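Side-chain contacts in XC6422 protein (Xanthomonas campestris, PDB 2FUK), which probably acts as a hydrolase, being a small serine alpha/beta-hydrolase that lacks a lid: residues F118-G121 and A122-S125; Y175-L178 and E179-Q183; H210-R213 and R214-P217. All blocks are in the same frame, centred on the assembly; numbering follows the deposited sequence.

Interaction 1: residues F118-G121 and A122-S125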
loop_
_atom_site.group_PDB
_atom_site.type_symbol
_atom_site.label_atom_id
_atom_site.label_comp_id
_atom_site.label_asym_id
_atom_site.label_seq_id
_atom_site.Cartn_x
_atom_site.Cartn_y
_atom_site.Cartn_z
ATOM N N PHE A 118 10.572 -13.670 -8.338
ATOM C CA PHE A 118 11.719 -13.051 -7.695
ATOM C C PHE A 118 12.895 -14.027 -7.689
ATOM O O PHE A 118 12.774 -15.151 -7.196
ATOM C CB PHE A 118 11.343 -12.643 -6.266
ATOM C CG PHE A 118 12.514 -12.223 -5.414
ATOM C CD1 PHE A 118 13.507 -11.386 -5.918
ATOM C CD2 PHE A 118 12.608 -12.656 -4.093
ATOM C CE1 PHE A 118 14.576 -10.986 -5.120
ATOM C CE2 PHE A 118 13.678 -12.261 -3.281
ATOM C CZ PHE A 118 14.663 -11.425 -3.794
ATOM N N SER A 119 14.014 -13.581 -8.258
ATOM C CA SER A 119 15.263 -14.346 -8.338
ATOM C C SER A 119 15.037 -15.716 -8.988
ATOM O O SER A 119 14.746 -15.787 -10.183
ATOM C CB SER A 119 15.872 -14.482 -6.934
ATOM O OG SER A 119 17.285 -14.609 -6.983
ATOM N N PHE A 120 15.182 -16.800 -8.230
ATOM C CA PHE A 120 14.947 -18.127 -8.798
ATOM C C PHE A 120 13.561 -18.157 -9.436
ATOM O O PHE A 120 13.363 -18.780 -10.477
ATOM C CB PHE A 120 15.050 -19.207 -7.713
ATOM C CG PHE A 120 14.612 -20.580 -8.166
ATOM C CD1 PHE A 120 13.361 -21.078 -7.807
ATOM C CD2 PHE A 120 15.447 -21.372 -8.948
ATOM C CE1 PHE A 120 12.945 -22.348 -8.219
ATOM C CE2 PHE A 120 15.042 -22.644 -9.364
ATOM C CZ PHE A 120 13.787 -23.131 -8.998
ATOM N N GLY A 121 12.608 -17.472 -8.808
ATOM C CA GLY A 121 11.256 -17.438 -9.335
ATOM C C GLY A 121 11.168 -16.694 -10.656
ATOM O O GLY A 121 10.265 -16.940 -11.456
ATOM N N ALA A 122 12.088 -15.764 -10.875
ATOM C CA ALA A 122 12.113 -15.013 -12.124
ATOM C C ALA A 122 12.678 -15.928 -13.209
ATOM O O ALA A 122 12.258 -15.873 -14.367
ATOM C CB ALA A 122 12.979 -13.764 -11.974
ATOM N N TYR A 123 13.634 -16.768 -12.830
ATOM C CA TYR A 123 14.222 -17.701 -13.783
ATOM C C TYR A 123 13.152 -18.689 -14.236
ATOM O O TYR A 123 12.986 -18.918 -15.426
ATOM C CB TYR A 123 15.397 -18.454 -13.141
ATOM C CG TYR A 123 15.862 -19.679 -13.907
ATOM C CD1 TYR A 123 16.462 -19.562 -15.163
ATOM C CD2 TYR A 123 15.716 -20.955 -13.363
ATOM C CE1 TYR A 123 16.912 -20.691 -15.864
ATOM C CE2 TYR A 123 16.160 -22.088 -14.049
ATOM C CZ TYR A 123 16.759 -21.948 -15.300
ATOM O OH TYR A 123 17.215 -23.064 -15.973
ATOM N N VAL A 124 12.415 -19.259 -13.286
ATOM C CA VAL A 124 11.380 -20.232 -13.627
ATOM C C VAL A 124 10.256 -19.642 -14.473
ATOM O O VAL A 124 9.804 -20.275 -15.431
ATOM C CB VAL A 124 10.769 -20.882 -12.352
ATOM C CG1 VAL A 124 9.618 -21.815 -12.733
ATOM C CG2 VAL A 124 11.835 -21.667 -11.621
ATOM N N SER A 125 9.788 -18.443 -14.132
ATOM C CA SER A 125 8.713 -17.849 -14.910
ATOM C C SER A 125 9.170 -17.418 -16.301
ATOM O O SER A 125 8.414 -17.526 -17.258
ATOM C CB SER A 125 8.067 -16.676 -14.159
ATOM O OG SER A 125 9.003 -15.710 -13.739
#
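Ala122 opens the second half of this stretch by donating its N-H to Ser119 O, 2.7 Å from its N, from well above the carbonyl plane. The bond is bent, 131° at the hydrogen, as in a tight turn rather than a regular helix. Its methyl CB rests against the same oxygen and reaches Ser139 on strand 136-140. Tyr123 N comes next and gives Ser119 O a second, straighter bond of 3.0 Å, so two consecutive amides grip one oxygen. The Tyr123 ring stacks on Trp147. Val124 then forms a regular helical bond, N to Phe120 O at 3.0 Å, and brings its CG2 branch over one face of the Phe120 ring. This methyl sits 3.9 Å from the ring centroid, a CH-pi contact displaced toward the rim; Phe77 meets the same ring edge-to-face. Ser125 closes the stretch with two hydrogen bonds to Gly121 O: its N approaches from above the carbonyl plane, whereas OG, 2.9 Å away, lies in that plane on a lone pair. A chi1 of 53° folds the hydroxyl back to reach it. The segments span the sharp turn from strand 112-118 into helix 120-132, a pattern consistent with the nucleophile elbow of alpha/beta-hydrolases, in which Ser119 would be the nucleophile beside His195. Its strained backbone fits that role. The chemistry implies that the carbonyl of Ser119 is tied into the first helical turn, which would help fix the residue at the head of the helix.

Interaction 2: residues Y175-L178 and E179-Q183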
loop_
_atom_site.group_PDB
_atom_site.type_symbol
_atom_site.label_atom_id
_atom_site.label_comp_id
_atom_site.label_asym_id
_atom_site.label_seq_id
_atom_site.Cartn_x
_atom_site.Cartn_y
_atom_site.Cartn_z
ATOM N N TYR A 175 22.495 -6.438 -16.651
ATOM C CA TYR A 175 22.547 -5.416 -17.689
ATOM C C TYR A 175 23.288 -5.900 -18.937
ATOM O O TYR A 175 22.865 -5.611 -20.064
ATOM C CB TYR A 175 23.188 -4.136 -17.133
ATOM C CG TYR A 175 22.590 -3.679 -15.818
ATOM C CD1 TYR A 175 21.237 -3.889 -15.535
ATOM C CD2 TYR A 175 23.378 -3.067 -14.841
ATOM C CE1 TYR A 175 20.687 -3.510 -14.315
ATOM C CE2 TYR A 175 22.834 -2.679 -13.611
ATOM C CZ TYR A 175 21.487 -2.908 -13.356
ATOM O OH TYR A 175 20.937 -2.558 -12.143
ATOM N N ASP A 176 24.380 -6.641 -18.751
ATOM C CA ASP A 176 25.142 -7.142 -19.894
ATOM C C ASP A 176 24.283 -8.079 -20.737
ATOM O O ASP A 176 24.459 -8.173 -21.946
ATOM C CB ASP A 176 26.393 -7.906 -19.444
ATOM C CG ASP A 176 27.503 -6.998 -18.933
ATOM O OD1 ASP A 176 27.398 -5.757 -19.060
ATOM O OD2 ASP A 176 28.504 -7.540 -18.405
ATOM N N TRP A 177 23.365 -8.783 -20.081
ATOM C CA TRP A 177 22.475 -9.714 -20.759
ATOM C C TRP A 177 21.340 -8.970 -21.460
ATOM O O TRP A 177 21.043 -9.226 -22.630
ATOM C CB TRP A 177 21.918 -10.722 -19.735
ATOM C CG TRP A 177 20.669 -11.442 -20.156
ATOM C CD1 TRP A 177 20.485 -12.184 -21.284
ATOM C CD2 TRP A 177 19.432 -11.485 -19.440
ATOM N NE1 TRP A 177 19.204 -12.688 -21.317
ATOM C CE2 TRP A 177 18.538 -12.273 -20.194
ATOM C CE3 TRP A 177 18.991 -10.932 -18.229
ATOM C CZ2 TRP A 177 17.224 -12.524 -19.777
ATOM C CZ3 TRP A 177 17.684 -11.183 -17.814
ATOM C CH2 TRP A 177 16.821 -11.971 -18.588
ATOM N N LEU A 178 20.719 -8.036 -20.750
ATOM C CA LEU A 178 19.613 -7.277 -21.314
ATOM C C LEU A 178 20.002 -6.426 -22.516
ATOM O O LEU A 178 19.192 -6.229 -23.424
ATOM C CB LEU A 178 18.975 -6.385 -20.244
ATOM C CG LEU A 178 18.196 -7.125 -19.152
ATOM C CD1 LEU A 178 17.552 -6.112 -18.201
ATOM C CD2 LEU A 178 17.131 -8.019 -19.788
ATOM N N GLU A 179 21.237 -5.934 -22.541
ATOM C CA GLU A 179 21.660 -5.087 -23.652
ATOM C C GLU A 179 21.846 -5.843 -24.968
ATOM O O GLU A 179 22.061 -5.225 -26.011
ATOM C CB GLU A 179 22.943 -4.327 -23.286
ATOM C CG GLU A 179 24.133 -5.210 -22.924
ATOM C CD GLU A 179 25.374 -4.411 -22.534
ATOM O OE1 GLU A 179 25.227 -3.286 -22.013
ATOM O OE2 GLU A 179 26.499 -4.917 -22.733
ATOM N N THR A 180 21.735 -7.168 -24.929
ATOM C CA THR A 180 21.899 -7.973 -26.140
ATOM C C THR A 180 20.570 -8.432 -26.749
ATOM O O THR A 180 20.554 -9.003 -27.838
ATOM C CB THR A 180 22.738 -9.246 -25.873
ATOM O OG1 THR A 180 21.975 -10.160 -25.075
ATOM C CG2 THR A 180 24.031 -8.903 -25.152
ATOM N N LEU A 181 19.459 -8.190 -26.052
ATOM C CA LEU A 181 18.149 -8.627 -26.529
ATOM C C LEU A 181 17.535 -7.721 -27.594
ATOM O O LEU A 181 17.633 -6.499 -27.507
ATOM C CB LEU A 181 17.179 -8.751 -25.350
ATOM C CG LEU A 181 17.619 -9.671 -24.203
ATOM C CD1 LEU A 181 16.553 -9.682 -23.125
ATOM C CD2 LEU A 181 17.857 -11.078 -24.725
ATOM N N GLU A 182 16.890 -8.339 -28.583
ATOM C CA GLU A 182 16.247 -7.622 -29.683
ATOM C C GLU A 182 15.038 -6.820 -29.212
ATOM O O GLU A 182 14.683 -5.797 -29.799
ATOM C CB GLU A 182 15.832 -8.611 -30.775
ATOM C CG GLU A 182 17.007 -9.321 -31.424
ATOM C CD GLU A 182 16.582 -10.367 -32.442
ATOM O OE1 GLU A 182 17.475 -10.963 -33.093
ATOM O OE2 GLU A 182 15.359 -10.596 -32.591
ATOM N N GLN A 183 14.391 -7.299 -28.160
ATOM C CA GLN A 183 13.253 -6.595 -27.599
ATOM C C GLN A 183 13.645 -6.392 -26.141
ATOM O O GLN A 183 13.547 -7.306 -25.327
ATOM C CB GLN A 183 11.981 -7.439 -27.708
ATOM C CG GLN A 183 11.529 -7.758 -29.144
ATOM C CD GLN A 183 11.108 -6.530 -29.945
ATOM O OE1 GLN A 183 10.446 -5.626 -29.431
ATOM N NE2 GLN A 183 11.470 -6.510 -31.230
#
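Thr180 turns back on Trp177 where helix 171-178 runs out, and a type I beta turn from Leu178 to Leu181 leads the chain on toward strand 186-190. Hydrogen bonds define the end. Glu179 N still reaches Tyr175 O in helical fashion, but Trp177 O takes two bonds from Thr180, the shorter from OG1 at 2.8 Å. The other comes from Thr180 N, 3.2 Å from Trp177 O and well above the carbonyl plane. With chi1 at 70°, Thr180 has its hydroxyl folded over its own backbone, close enough to share that carbonyl. Leu181 N completes the turn by bonding to Leu178 O at 3.3 Å. Charge enters through Asp176 and Glu179, whose carboxylates lie side by side and point the same way; with OD1 and OE2 3.9 Å apart they probably repel mildly, although Asp176 OD1 has a hydrogen bond from Gln172. Apolar packing joins Trp177, Leu178 and Leu181; Phe149 also meets the Trp177 indole, and Leu178 leans on Leu187 of strand 186-190. Leu178 CD2 lies over one face of that indole, offset toward its rim, and Leu181 CD1 comes over the same face, 3.8 Å from Leu178 CD2.

Interaction 3: residues H210-R213 and R214-P217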
loop_
_atom_site.group_PDB
_atom_site.type_symbol
_atom_site.label_atom_id
_atom_site.label_comp_id
_atom_site.label_asym_id
_atom_site.label_seq_id
_atom_site.Cartn_x
_atom_site.Cartn_y
_atom_site.Cartn_z
ATOM N N HIS A 210 4.124 1.469 -11.328
ATOM C CA HIS A 210 4.337 2.405 -12.421
ATOM C C HIS A 210 4.755 1.661 -13.682
ATOM O O HIS A 210 4.396 2.056 -14.797
ATOM C CB HIS A 210 5.413 3.422 -12.059
ATOM C CG HIS A 210 5.657 4.430 -13.134
ATOM N ND1 HIS A 210 4.719 5.376 -13.490
ATOM C CD2 HIS A 210 6.712 4.613 -13.964
ATOM C CE1 HIS A 210 5.185 6.099 -14.492
ATOM N NE2 HIS A 210 6.393 5.655 -14.800
ATOM N N GLY A 211 5.508 0.579 -13.507
ATOM C CA GLY A 211 5.970 -0.183 -14.648
ATOM C C GLY A 211 4.895 -0.927 -15.417
ATOM O O GLY A 211 4.982 -1.054 -16.638
ATOM N N VAL A 212 3.876 -1.418 -14.718
ATOM C CA VAL A 212 2.810 -2.164 -15.385
ATOM C C VAL A 212 1.526 -1.368 -15.634
ATOM O O VAL A 212 0.629 -1.839 -16.326
ATOM C CB VAL A 212 2.428 -3.449 -14.594
ATOM C CG1 VAL A 212 3.657 -4.319 -14.380
ATOM C CG2 VAL A 212 1.779 -3.084 -13.262
ATOM N N ARG A 213 1.450 -0.165 -15.076
ATOM C CA ARG A 213 0.270 0.695 -15.214
ATOM C C ARG A 213 -0.399 0.704 -16.586
ATOM O O ARG A 213 -1.608 0.473 -16.708
ATOM C CB ARG A 213 0.637 2.134 -14.856
ATOM C CG ARG A 213 -0.458 3.143 -15.156
ATOM C CD ARG A 213 -1.586 3.000 -14.168
ATOM N NE ARG A 213 -1.161 3.343 -12.816
ATOM C CZ ARG A 213 -1.847 3.045 -11.718
ATOM N NH1 ARG A 213 -1.381 3.403 -10.531
ATOM N NH2 ARG A 213 -2.983 2.362 -11.803
ATOM N N ARG A 214 0.387 0.989 -17.618
ATOM C CA ARG A 214 -0.142 1.069 -18.969
ATOM C C ARG A 214 -0.505 -0.265 -19.610
ATOM O O ARG A 214 -1.051 -0.297 -20.715
ATOM C CB ARG A 214 0.836 1.841 -19.859
ATOM C CG ARG A 214 0.791 3.345 -19.608
ATOM C CD ARG A 214 1.965 4.068 -20.251
ATOM N NE ARG A 214 1.902 5.512 -20.044
ATOM C CZ ARG A 214 1.074 6.330 -20.691
ATOM N NH1 ARG A 214 1.091 7.636 -20.433
ATOM N NH2 ARG A 214 0.232 5.852 -21.596
ATOM N N TRP A 215 -0.209 -1.369 -18.933
ATOM C CA TRP A 215 -0.554 -2.670 -19.489
ATOM C C TRP A 215 -1.842 -3.203 -18.871
ATOM O O TRP A 215 -2.294 -4.293 -19.209
ATOM C CB TRP A 215 0.579 -3.682 -19.284
ATOM C CG TRP A 215 1.879 -3.261 -19.903
ATOM C CD1 TRP A 215 2.051 -2.439 -20.984
ATOM C CD2 TRP A 215 3.194 -3.642 -19.477
ATOM N NE1 TRP A 215 3.392 -2.282 -21.252
ATOM C CE2 TRP A 215 4.115 -3.010 -20.342
ATOM C CE3 TRP A 215 3.683 -4.457 -18.446
ATOM C CZ2 TRP A 215 5.503 -3.169 -20.205
ATOM C CZ3 TRP A 215 5.059 -4.613 -18.313
ATOM C CH2 TRP A 215 5.950 -3.972 -19.185
ATOM N N LEU A 216 -2.433 -2.437 -17.961
ATOM C CA LEU A 216 -3.678 -2.869 -17.347
ATOM C C LEU A 216 -4.753 -2.871 -18.428
ATOM O O LEU A 216 -4.975 -1.857 -19.094
ATOM C CB LEU A 216 -4.070 -1.923 -16.211
ATOM C CG LEU A 216 -3.103 -1.941 -15.026
ATOM C CD1 LEU A 216 -3.504 -0.883 -14.004
ATOM C CD2 LEU A 216 -3.099 -3.328 -14.400
ATOM N N PRO A 217 -5.423 -4.016 -18.633
ATOM C CA PRO A 217 -6.465 -4.068 -19.665
ATOM C C PRO A 217 -7.669 -3.159 -19.401
ATOM O O PRO A 217 -8.308 -2.691 -20.346
ATOM C CB PRO A 217 -6.823 -5.558 -19.729
ATOM C CG PRO A 217 -6.476 -6.062 -18.362
ATOM C CD PRO A 217 -5.206 -5.343 -18.029
#
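A chi1 of -59° sets the indole of Trp215 beside its own backbone N and swings it back along the end of the helix, where its six-membered ring meets Val212. Val212 has CG1 in the matching position, anti to its carbonyl carbon (chi1 -56°), and this branch is the one that touches: CG1 lies 4.1 Å from Trp215 CE3 and nearly as close to CZ3. The two side chains cross at about a right angle. The same ring carries Gly211 O over one face, 3.8 Å above the plane and offset toward the rim, so the indole spans the last helical residues instead of packing on the valine alone. All this happens at the C-terminal end of helix 201-212, which lies against the central sheet of the alpha/beta-hydrolase fold: Val212 and Trp215 both touch Leu159 on strand 158-163, while Val212 and Leu216 reach Trp114 on strand 112-118. Backbone bonds carry the turn onward. Trp215 N donates to Val212 O at 2.8 Å, the donor standing above the carbonyl plane, and Leu216 N follows with a longer 3.3 Å bond to Arg213 O, again from above. Both join residues three apart. Leu216 also lays its CG 3.3 Å from Arg213 O, and its CD1 meets the arginine's far end, 4.0 Å from NH2. Bends at chi2 and chi3 curl the Arg213 chain, and the Arg213 and Leu216 side chains cross obliquely; the Arg213 side chain also touches Leu68.

In the fold
From the N terminus, interaction 1 comes first, where strand 112-118 turns into helix 120-132, the strand-to-helix step of a beta-alpha-beta unit completed by strand 136-140. Interaction 2 follows at the far end of helix 171-178 and leads into strand 186-190, outermost within this chain; interaction 3 ends helix 201-212 near the C terminus. Each closes a local turn, and the three run in series, neither nesting nor crossing. None touches another: centres lie about 18 Å apart for interactions 1 and 2, about 21 Å for 1 and 3, and about 22 Å for 2 and 3. What unites them is the central sheet: interactions 1 and 3 both reach strand 136-140, while 2 and 3 share strand 158-163.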